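Local coordinates for protein-glutamine gamma-glutamyltransferase 2 (Pagrus major, PDB 1G0D) that probably works as a calcium-dependent acyltransferase that cross-links proteins by joining peptide-bound glutamine to primary amines such as the side chain of lysine, at residues Met164-Trp167 with Asp168-Arg171; Lys441-Glu444 with Gly445-Lys448; Leu151-Tyr154 with Val155-Asp159; Pro653-Thr656 with Gly657-Leu661. One frame throughout, in Å; residues are numbered along the deposited sequence.

Contact 1: Met164-Trp167 with Asp168-Arg171; sequences MGTW and DYIR
M164 pairs with R171 and T166 with Y169 as antiparallel hydrogen-bonded pairs, which close a beta hairpin round a type I turn at W167 and D168. M164 N bonds to R171 O at 2.8 Å. Y169 N closes the turn on T166 O at 2.8 Å. G165 faces I170 in the non-hydrogen-bonded pair. The G165 backbone (phi 93°) calls for glycine, and a CB there would run into Y169 O.

The side chains add a second layer of contacts. T166 OG1 donates to D168 OD1 at 2.7 Å, on the syn side and 32° out of the carboxylate plane. The same hydroxyl lies 3.2 Å from Y169 CB. W167 has CG set between its backbone N and carbonyl carbon (chi1 62°), which folds the indole back over D168. D168 CB makes a CH-pi contact over the face of the six-membered ring, 3.4 Å from its centroid. The D168 carboxylate stacks on the ring as well. W167 NE1 bonds to H416 NE2, and K421 makes a cation-pi contact with the indole. With an alanine here, D168 CB would probably lose the ring face it rests on, and H416 its indole partner.

At the end away from the turn, M164 CE lies 3.9 Å from R171 NH1. The two side chains lie alongside each other and point the same way, and R171 NH1 continues to a salt bridge with D672. Y169 leads away to P581 and Q481, GTP-site residues by similarity. The T166 hydroxyl and the W167 ring together probably limit how far the D168 side chain can turn.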
# COMPACT_ATOMS: atom_id res chain seq x y z
N MET A 164 2.18 -2.12 -10.73
CA MET A 164 3.17 -1.11 -11.06
C MET A 164 3.40 -1.12 -12.52
O MET A 164 2.68 -1.79 -13.25
CB MET A 164 4.47 -1.41 -10.35
CG MET A 164 4.33 -1.14 -8.90
SD MET A 164 5.79 -1.48 -7.94
CE MET A 164 7.05 -1.72 -9.19
N GLY A 165 4.44 -0.41 -12.94
CA GLY A 165 4.78 -0.31 -14.35
C GLY A 165 4.13 0.92 -14.97
O GLY A 165 4.15 1.99 -14.37
N THR A 166 3.56 0.77 -16.17
CA THR A 166 2.88 1.86 -16.87
C THR A 166 1.48 1.35 -17.21
O THR A 166 1.27 0.14 -17.28
CB THR A 166 3.62 2.26 -18.15
OG1 THR A 166 3.70 1.12 -19.01
CG2 THR A 166 5.04 2.77 -17.81
N TRP A 167 0.53 2.24 -17.42
CA TRP A 167 -0.85 1.81 -17.67
C TRP A 167 -1.07 0.92 -18.86
O TRP A 167 -2.09 0.23 -18.92
CB TRP A 167 -1.77 3.00 -17.82
CG TRP A 167 -1.37 3.81 -18.96
CD1 TRP A 167 -0.57 4.90 -18.93
CD2 TRP A 167 -1.68 3.57 -20.32
NE1 TRP A 167 -0.37 5.37 -20.19
CE2 TRP A 167 -1.04 4.57 -21.07
CE3 TRP A 167 -2.45 2.62 -20.98
CZ2 TRP A 167 -1.14 4.64 -22.44
CZ3 TRP A 167 -2.55 2.69 -22.35
CH2 TRP A 167 -1.90 3.69 -23.07
N ASP A 168 -0.15 0.96 -19.82
CA ASP A 168 -0.25 0.13 -21.02
C ASP A 168 0.64 -1.08 -20.88
O ASP A 168 0.65 -1.96 -21.72
CB ASP A 168 0.16 0.93 -22.27
CG ASP A 168 1.48 1.67 -22.09
OD1 ASP A 168 1.93 1.86 -20.94
OD2 ASP A 168 2.08 2.09 -23.11
N TYR A 169 1.38 -1.15 -19.78
CA TYR A 169 2.30 -2.24 -19.57
C TYR A 169 2.44 -2.42 -18.05
O TYR A 169 3.44 -2.04 -17.44
CB TYR A 169 3.63 -1.86 -20.27
CG TYR A 169 4.75 -2.89 -20.33
CD1 TYR A 169 4.62 -4.15 -19.74
CD2 TYR A 169 5.97 -2.55 -20.90
CE1 TYR A 169 5.73 -5.06 -19.72
CE2 TYR A 169 7.07 -3.44 -20.88
CZ TYR A 169 6.95 -4.69 -20.28
OH TYR A 169 8.05 -5.53 -20.23
N ILE A 170 1.39 -3.01 -17.47
CA ILE A 170 1.27 -3.26 -16.03
C ILE A 170 2.02 -4.47 -15.52
O ILE A 170 1.91 -5.55 -16.08
CB ILE A 170 -0.21 -3.44 -15.63
CG1 ILE A 170 -1.01 -2.20 -16.01
CG2 ILE A 170 -0.33 -3.74 -14.15
CD1 ILE A 170 -2.42 -2.31 -15.66
N ARG A 171 2.77 -4.30 -14.45
CA ARG A 171 3.50 -5.41 -13.85
C ARG A 171 3.01 -5.59 -12.40
O ARG A 171 2.47 -4.67 -11.79
CB ARG A 171 5.02 -5.13 -13.90
CG ARG A 171 5.83 -5.50 -12.61
CD ARG A 171 7.23 -4.80 -12.53
NE ARG A 171 8.32 -5.70 -12.10
CZ ARG A 171 9.39 -5.32 -11.39
NH1 ARG A 171 9.54 -4.04 -11.00
NH2 ARG A 171 10.31 -6.23 -11.05

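Contact 2: Lys441-Glu444 with Gly445-Lys448; sequences KYPE and GSQK
P443 O is gripped twice by S446. S446 OG donates to it at 2.6 Å, in the carbonyl plane. S446 N donates at 3.0 Å, from above that plane. The backbone bond closes a type II beta turn from P443 to S446, with G445 at its third position. G445 has backbone angles that call for glycine. S446 is also the N-cap of helix 447-456. Its OG sits between its own backbone N and carbonyl carbon (chi1 61°). From there it serves P443 O and also bonds to E449 N in the first turn.

Y442 and K448 make the apolar half of the contact. K448 CB lies over the Y442 ring, 3.8 Å from its centroid, as a CH-pi contact. The bends at chi2 and chi3 bring CD over the same face, 3.4 Å from Y442 CZ. Both polar ends then meet one carboxylate: Y442 OH bonds to E378 OE1, and K448 NZ forms a salt bridge with E378 OE2.

The E444 side chain touches E449; both are calcium ligands by similarity. G445 N bonds to E449 OE1. The serine hydroxyl and this backbone N-H thus both help tie the turn to the helix start, beside a probable calcium site.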
# COMPACT_ATOMS: atom_id res chain seq x y z
N LYS A 441 -14.33 7.06 -11.27
CA LYS A 441 -14.84 8.03 -12.21
C LYS A 441 -15.78 7.55 -13.29
O LYS A 441 -15.68 6.43 -13.76
CB LYS A 441 -13.67 8.79 -12.85
CG LYS A 441 -12.43 7.97 -13.12
CD LYS A 441 -11.24 8.87 -13.12
CE LYS A 441 -10.63 8.98 -14.50
NZ LYS A 441 -10.38 10.42 -14.83
N TYR A 442 -16.68 8.43 -13.70
CA TYR A 442 -17.62 8.11 -14.73
C TYR A 442 -16.83 7.97 -15.99
O TYR A 442 -15.81 8.62 -16.14
CB TYR A 442 -18.62 9.21 -14.82
CG TYR A 442 -19.62 9.08 -13.72
CD1 TYR A 442 -20.56 8.06 -13.76
CD2 TYR A 442 -19.67 9.99 -12.68
CE1 TYR A 442 -21.53 7.95 -12.80
CE2 TYR A 442 -20.64 9.89 -11.71
CZ TYR A 442 -21.58 8.87 -11.78
OH TYR A 442 -22.56 8.74 -10.82
N PRO A 443 -17.28 7.13 -16.93
CA PRO A 443 -16.54 6.95 -18.17
C PRO A 443 -16.30 8.25 -18.88
O PRO A 443 -17.13 9.15 -18.83
CB PRO A 443 -17.40 5.98 -18.98
CG PRO A 443 -18.72 5.96 -18.29
CD PRO A 443 -18.52 6.35 -16.89
N GLU A 444 -15.15 8.34 -19.52
CA GLU A 444 -14.72 9.52 -20.23
C GLU A 444 -15.71 9.98 -21.28
O GLU A 444 -16.11 9.21 -22.14
CB GLU A 444 -13.42 9.19 -20.90
CG GLU A 444 -12.60 10.36 -21.26
CD GLU A 444 -11.41 9.88 -22.03
OE1 GLU A 444 -10.65 9.08 -21.44
OE2 GLU A 444 -11.25 10.27 -23.21
N GLY A 445 -16.10 11.25 -21.23
CA GLY A 445 -17.07 11.74 -22.19
C GLY A 445 -18.53 11.64 -21.74
O GLY A 445 -19.39 12.36 -22.22
N SER A 446 -18.81 10.73 -20.82
CA SER A 446 -20.17 10.58 -20.34
C SER A 446 -20.72 11.94 -19.94
O SER A 446 -19.97 12.83 -19.59
CB SER A 446 -20.19 9.59 -19.14
OG SER A 446 -19.40 10.04 -18.05
N GLN A 447 -22.02 12.10 -20.01
CA GLN A 447 -22.62 13.35 -19.61
C GLN A 447 -22.51 13.34 -18.13
O GLN A 447 -22.55 14.39 -17.49
CB GLN A 447 -24.10 13.42 -20.00
CG GLN A 447 -24.87 14.67 -19.47
CD GLN A 447 -24.43 16.02 -20.10
OE1 GLN A 447 -24.34 17.05 -19.41
NE2 GLN A 447 -24.15 16.01 -21.42
N LYS A 448 -22.39 12.16 -17.55
CA LYS A 448 -22.28 12.12 -16.11
C LYS A 448 -20.91 12.68 -15.76
O LYS A 448 -20.79 13.40 -14.78
CB LYS A 448 -22.48 10.70 -15.57
CG LYS A 448 -23.90 10.49 -15.06
CD LYS A 448 -24.02 10.56 -13.53
CE LYS A 448 -23.93 11.99 -12.94
NZ LYS A 448 -23.87 12.03 -11.41

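Contact 3: Leu151-Tyr154 with Val155-Asp159; sequences LQEY and VMNED
L151 O takes two backbone donors at the end of helix 148-156, where the helix widens into a pi-type turn. V155 N reaches it at 2.8 Å from above the carbonyl plane. M156 N comes in that plane at 3.0 Å, five residues on. An Asx turn at N157 follows: D159 N bonds to N157 OD1 at 2.8 Å and leads the chain into strand 159-164.

Three pairs of side chains run along the helix end. L151 CD2 packs alongside V155 CG2 at 3.7 Å, with the two side chains pointing the same way. Q152 bends at chi2 and crosses M156 at about a right angle, bringing NE2 to 3.3 Å from M156 CB. E153 and N157 lie side by side. N157 ND2 gives E153 OE1 a nearly straight bond of 2.7 Å, in its own amide plane and on the syn side but tilted out of the carboxylate plane. The amide and carboxylate planes stand 87° apart. E153 CG is anti to the backbone N (chi1 173°) and the chain then turns at chi2 (65°), which carries the acid forward to N157.

N157 therefore uses both ends of its amide. With a leucine in its place, E153 OE1 would probably lose its amide donor and D159 N its acceptor, leaving the helix exit less firmly set. E153 is buried, and its other oxygen makes a salt bridge with K426, which is likely to favour the charged acid. A water also donates to E153 OE2 at 2.7 Å and to D159 O at 3.1 Å.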
# COMPACT_ATOMS: atom_id res chain seq x y z
N LEU A 151 -13.80 -10.01 3.38
CA LEU A 151 -13.08 -9.77 4.63
C LEU A 151 -11.87 -10.70 4.68
O LEU A 151 -10.85 -10.40 5.30
CB LEU A 151 -14.00 -9.99 5.83
CG LEU A 151 -14.90 -8.79 6.13
CD1 LEU A 151 -15.96 -9.14 7.16
CD2 LEU A 151 -14.05 -7.65 6.60
N GLN A 152 -11.98 -11.82 4.00
CA GLN A 152 -10.90 -12.80 3.96
C GLN A 152 -9.71 -12.25 3.20
O GLN A 152 -8.56 -12.53 3.54
CB GLN A 152 -11.39 -14.08 3.30
CG GLN A 152 -10.37 -15.14 3.21
CD GLN A 152 -9.71 -15.39 4.53
OE1 GLN A 152 -10.40 -15.52 5.58
NE2 GLN A 152 -8.35 -15.48 4.52
N GLU A 153 -10.01 -11.48 2.15
CA GLU A 153 -8.97 -10.87 1.34
C GLU A 153 -8.51 -9.56 1.94
O GLU A 153 -7.31 -9.34 2.13
CB GLU A 153 -9.49 -10.59 -0.07
CG GLU A 153 -8.51 -9.79 -0.94
CD GLU A 153 -7.21 -10.54 -1.26
OE1 GLU A 153 -7.16 -11.78 -1.05
OE2 GLU A 153 -6.23 -9.91 -1.71
N TYR A 154 -9.47 -8.71 2.28
CA TYR A 154 -9.16 -7.40 2.83
C TYR A 154 -8.77 -7.30 4.30
O TYR A 154 -8.38 -6.23 4.75
CB TYR A 154 -10.32 -6.47 2.54
CG TYR A 154 -10.70 -6.48 1.09
CD1 TYR A 154 -9.71 -6.49 0.10
CD2 TYR A 154 -12.05 -6.45 0.71
CE1 TYR A 154 -10.05 -6.48 -1.23
CE2 TYR A 154 -12.42 -6.44 -0.63
CZ TYR A 154 -11.41 -6.45 -1.59
OH TYR A 154 -11.75 -6.36 -2.91
N VAL A 155 -8.90 -8.39 5.07
CA VAL A 155 -8.46 -8.38 6.47
C VAL A 155 -7.57 -9.59 6.73
O VAL A 155 -6.45 -9.45 7.19
CB VAL A 155 -9.59 -8.47 7.54
CG1 VAL A 155 -8.95 -8.60 8.93
CG2 VAL A 155 -10.46 -7.26 7.54
N MET A 156 -8.05 -10.77 6.41
CA MET A 156 -7.30 -11.98 6.67
C MET A 156 -6.18 -12.40 5.75
O MET A 156 -5.30 -13.13 6.16
CB MET A 156 -8.29 -13.12 6.83
CG MET A 156 -9.26 -12.84 7.98
SD MET A 156 -8.37 -13.03 9.48
CE MET A 156 -9.12 -11.91 10.42
N ASN A 157 -6.19 -11.96 4.51
CA ASN A 157 -5.11 -12.36 3.61
C ASN A 157 -3.79 -11.62 3.90
O ASN A 157 -3.77 -10.39 4.04
CB ASN A 157 -5.51 -12.14 2.18
CG ASN A 157 -4.56 -12.82 1.25
OD1 ASN A 157 -3.47 -13.19 1.67
ND2 ASN A 157 -4.95 -13.00 -0.00
N GLU A 158 -2.70 -12.35 4.01
CA GLU A 158 -1.41 -11.72 4.32
C GLU A 158 -0.50 -11.53 3.10
O GLU A 158 0.57 -10.92 3.20
CB GLU A 158 -0.66 -12.54 5.36
CG GLU A 158 -1.19 -12.46 6.79
CD GLU A 158 -0.49 -13.46 7.71
OE1 GLU A 158 -0.64 -14.69 7.49
OE2 GLU A 158 0.22 -13.02 8.64
N ASP A 159 -0.94 -12.04 1.96
CA ASP A 159 -0.18 -11.94 0.73
C ASP A 159 -0.98 -11.16 -0.27
O ASP A 159 -2.11 -11.52 -0.55
CB ASP A 159 0.08 -13.33 0.18
CG ASP A 159 1.11 -14.06 0.96
OD1 ASP A 159 2.27 -13.61 0.90
OD2 ASP A 159 0.76 -15.06 1.64
O HOH W 1 -4.17 -9.27 -0.06

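Contact 4: Pro653-Thr656 with Gly657-Leu661; sequences PMRT and GVRKL
R655 and T656 meet R659 in a local loop-to-strand contact of the C-terminal Ig-like domain, where the chain passes from strand 644-651 into strand 659-666. The R659 side chain curls back towards the loop and puts the edge of its guanidinium against two backbone carbonyls. R659 NE is shared between them, 3.1 Å from T656 O and 3.3 Å from R655 O. R659 NH1 lies 3.1 Å from T656 O. All three hydrogen bonds are weak and bent. The bends at chi2 and chi3 of R659 bring the group round to the carbonyls.

The two arginines cross at about a right angle. R659 NH1 stands over one face of the R655 guanidinium, 3.7 Å from R655 NH1, with the planes 49° apart. The two guanidiniums gather round acids: R655 forms salt bridges with E181, E158 and E26, and R659 NH1 makes a long, weak ion pair with E26. These charges probably allow the close approach.

T656 OG1 is set anti to the backbone N (chi1 170°), where it bonds to V681 O. G657 (phi 126°) has a backbone that calls for glycine, and it pairs with V681 too. R659 pairs with V679, so strand 673-682 runs beside the start of strand 659-666. The arrangement is a strand-connecting loop of an Ig-like beta domain, with an arginine from the following strand bonded weakly to the loop's carbonyls.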
# COMPACT_ATOMS: atom_id res chain seq x y z
N PRO A 653 8.87 -24.16 7.66
CA PRO A 653 7.69 -23.30 7.76
C PRO A 653 7.21 -23.09 9.20
O PRO A 653 7.48 -23.89 10.09
CB PRO A 653 6.68 -24.00 6.85
CG PRO A 653 7.54 -24.67 5.82
CD PRO A 653 8.74 -25.15 6.57
N MET A 654 6.53 -21.98 9.45
CA MET A 654 6.08 -21.69 10.78
C MET A 654 4.60 -21.96 10.96
O MET A 654 4.16 -22.39 12.01
CB MET A 654 6.38 -20.24 11.10
CG MET A 654 7.83 -20.00 11.29
SD MET A 654 8.22 -18.26 11.45
CE MET A 654 7.77 -17.58 9.77
N ARG A 655 3.81 -21.67 9.94
CA ARG A 655 2.38 -21.91 10.01
C ARG A 655 1.95 -22.72 8.78
O ARG A 655 2.61 -22.78 7.73
CB ARG A 655 1.60 -20.59 10.07
CG ARG A 655 1.69 -19.80 11.39
CD ARG A 655 0.87 -18.50 11.31
NE ARG A 655 1.60 -17.42 10.65
CZ ARG A 655 1.04 -16.46 9.91
NH1 ARG A 655 -0.26 -16.45 9.73
NH2 ARG A 655 1.79 -15.51 9.37
N THR A 656 0.81 -23.36 8.92
CA THR A 656 0.31 -24.17 7.85
C THR A 656 -0.51 -23.31 6.91
O THR A 656 -0.82 -22.17 7.25
CB THR A 656 -0.49 -25.34 8.44
OG1 THR A 656 -1.17 -26.01 7.39
CG2 THR A 656 -1.48 -24.84 9.51
N GLY A 657 -0.83 -23.81 5.72
CA GLY A 657 -1.63 -23.03 4.79
C GLY A 657 -1.03 -22.85 3.40
O GLY A 657 0.06 -23.37 3.11
N VAL A 658 -1.78 -22.18 2.53
CA VAL A 658 -1.28 -21.89 1.19
C VAL A 658 -0.44 -20.60 1.35
O VAL A 658 -0.98 -19.52 1.59
CB VAL A 658 -2.42 -21.65 0.21
CG1 VAL A 658 -1.85 -21.33 -1.16
CG2 VAL A 658 -3.31 -22.87 0.15
N ARG A 659 0.87 -20.72 1.25
CA ARG A 659 1.72 -19.58 1.47
C ARG A 659 2.52 -19.24 0.24
O ARG A 659 2.64 -20.03 -0.68
CB ARG A 659 2.62 -19.87 2.66
CG ARG A 659 1.92 -20.69 3.74
CD ARG A 659 2.42 -20.34 5.12
NE ARG A 659 1.35 -20.23 6.10
CZ ARG A 659 0.63 -19.13 6.31
NH1 ARG A 659 -0.33 -19.12 7.22
NH2 ARG A 659 0.85 -18.04 5.61
N LYS A 660 3.04 -18.02 0.23
CA LYS A 660 3.83 -17.51 -0.89
C LYS A 660 5.26 -17.13 -0.45
O LYS A 660 5.46 -16.45 0.59
CB LYS A 660 3.08 -16.31 -1.50
CG LYS A 660 1.65 -16.63 -1.94
CD LYS A 660 1.54 -16.64 -3.46
CE LYS A 660 0.40 -17.50 -3.97
NZ LYS A 660 -0.82 -17.22 -3.17
N LEU A 661 6.26 -17.60 -1.21
CA LEU A 661 7.66 -17.33 -0.88
C LEU A 661 8.10 -16.28 -1.84
O LEU A 661 7.95 -16.43 -3.07
CB LEU A 661 8.52 -18.58 -1.02
CG LEU A 661 9.99 -18.42 -0.65
CD1 LEU A 661 10.15 -18.02 0.81
CD2 LEU A 661 10.72 -19.72 -0.96

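Overall arrangement
Contacts 3 and 4 are the only two that touch. Their centres are about 15 Å apart, and E158 OE1 forms a 2.9 Å salt bridge with R655 NH1, while D159 OD1 packs on K660 CB at 3.7 Å. This joins the exit of helix 148-156 to the C-terminal Ig-like domain. Strand 159-164 then runs from contact 3 to contact 1, about 24 Å away between centres. Contact 1 lies near the catalytic residues: M164 touches F331, the neighbour in sequence of the active-site H332. Contact 2 holds E444, a calcium ligand by similarity, at the surface, about 23 Å from contact 1, centre to centre. It is farthest from contact 4, with centres about 44 Å apart on opposite sides of the chain's centre.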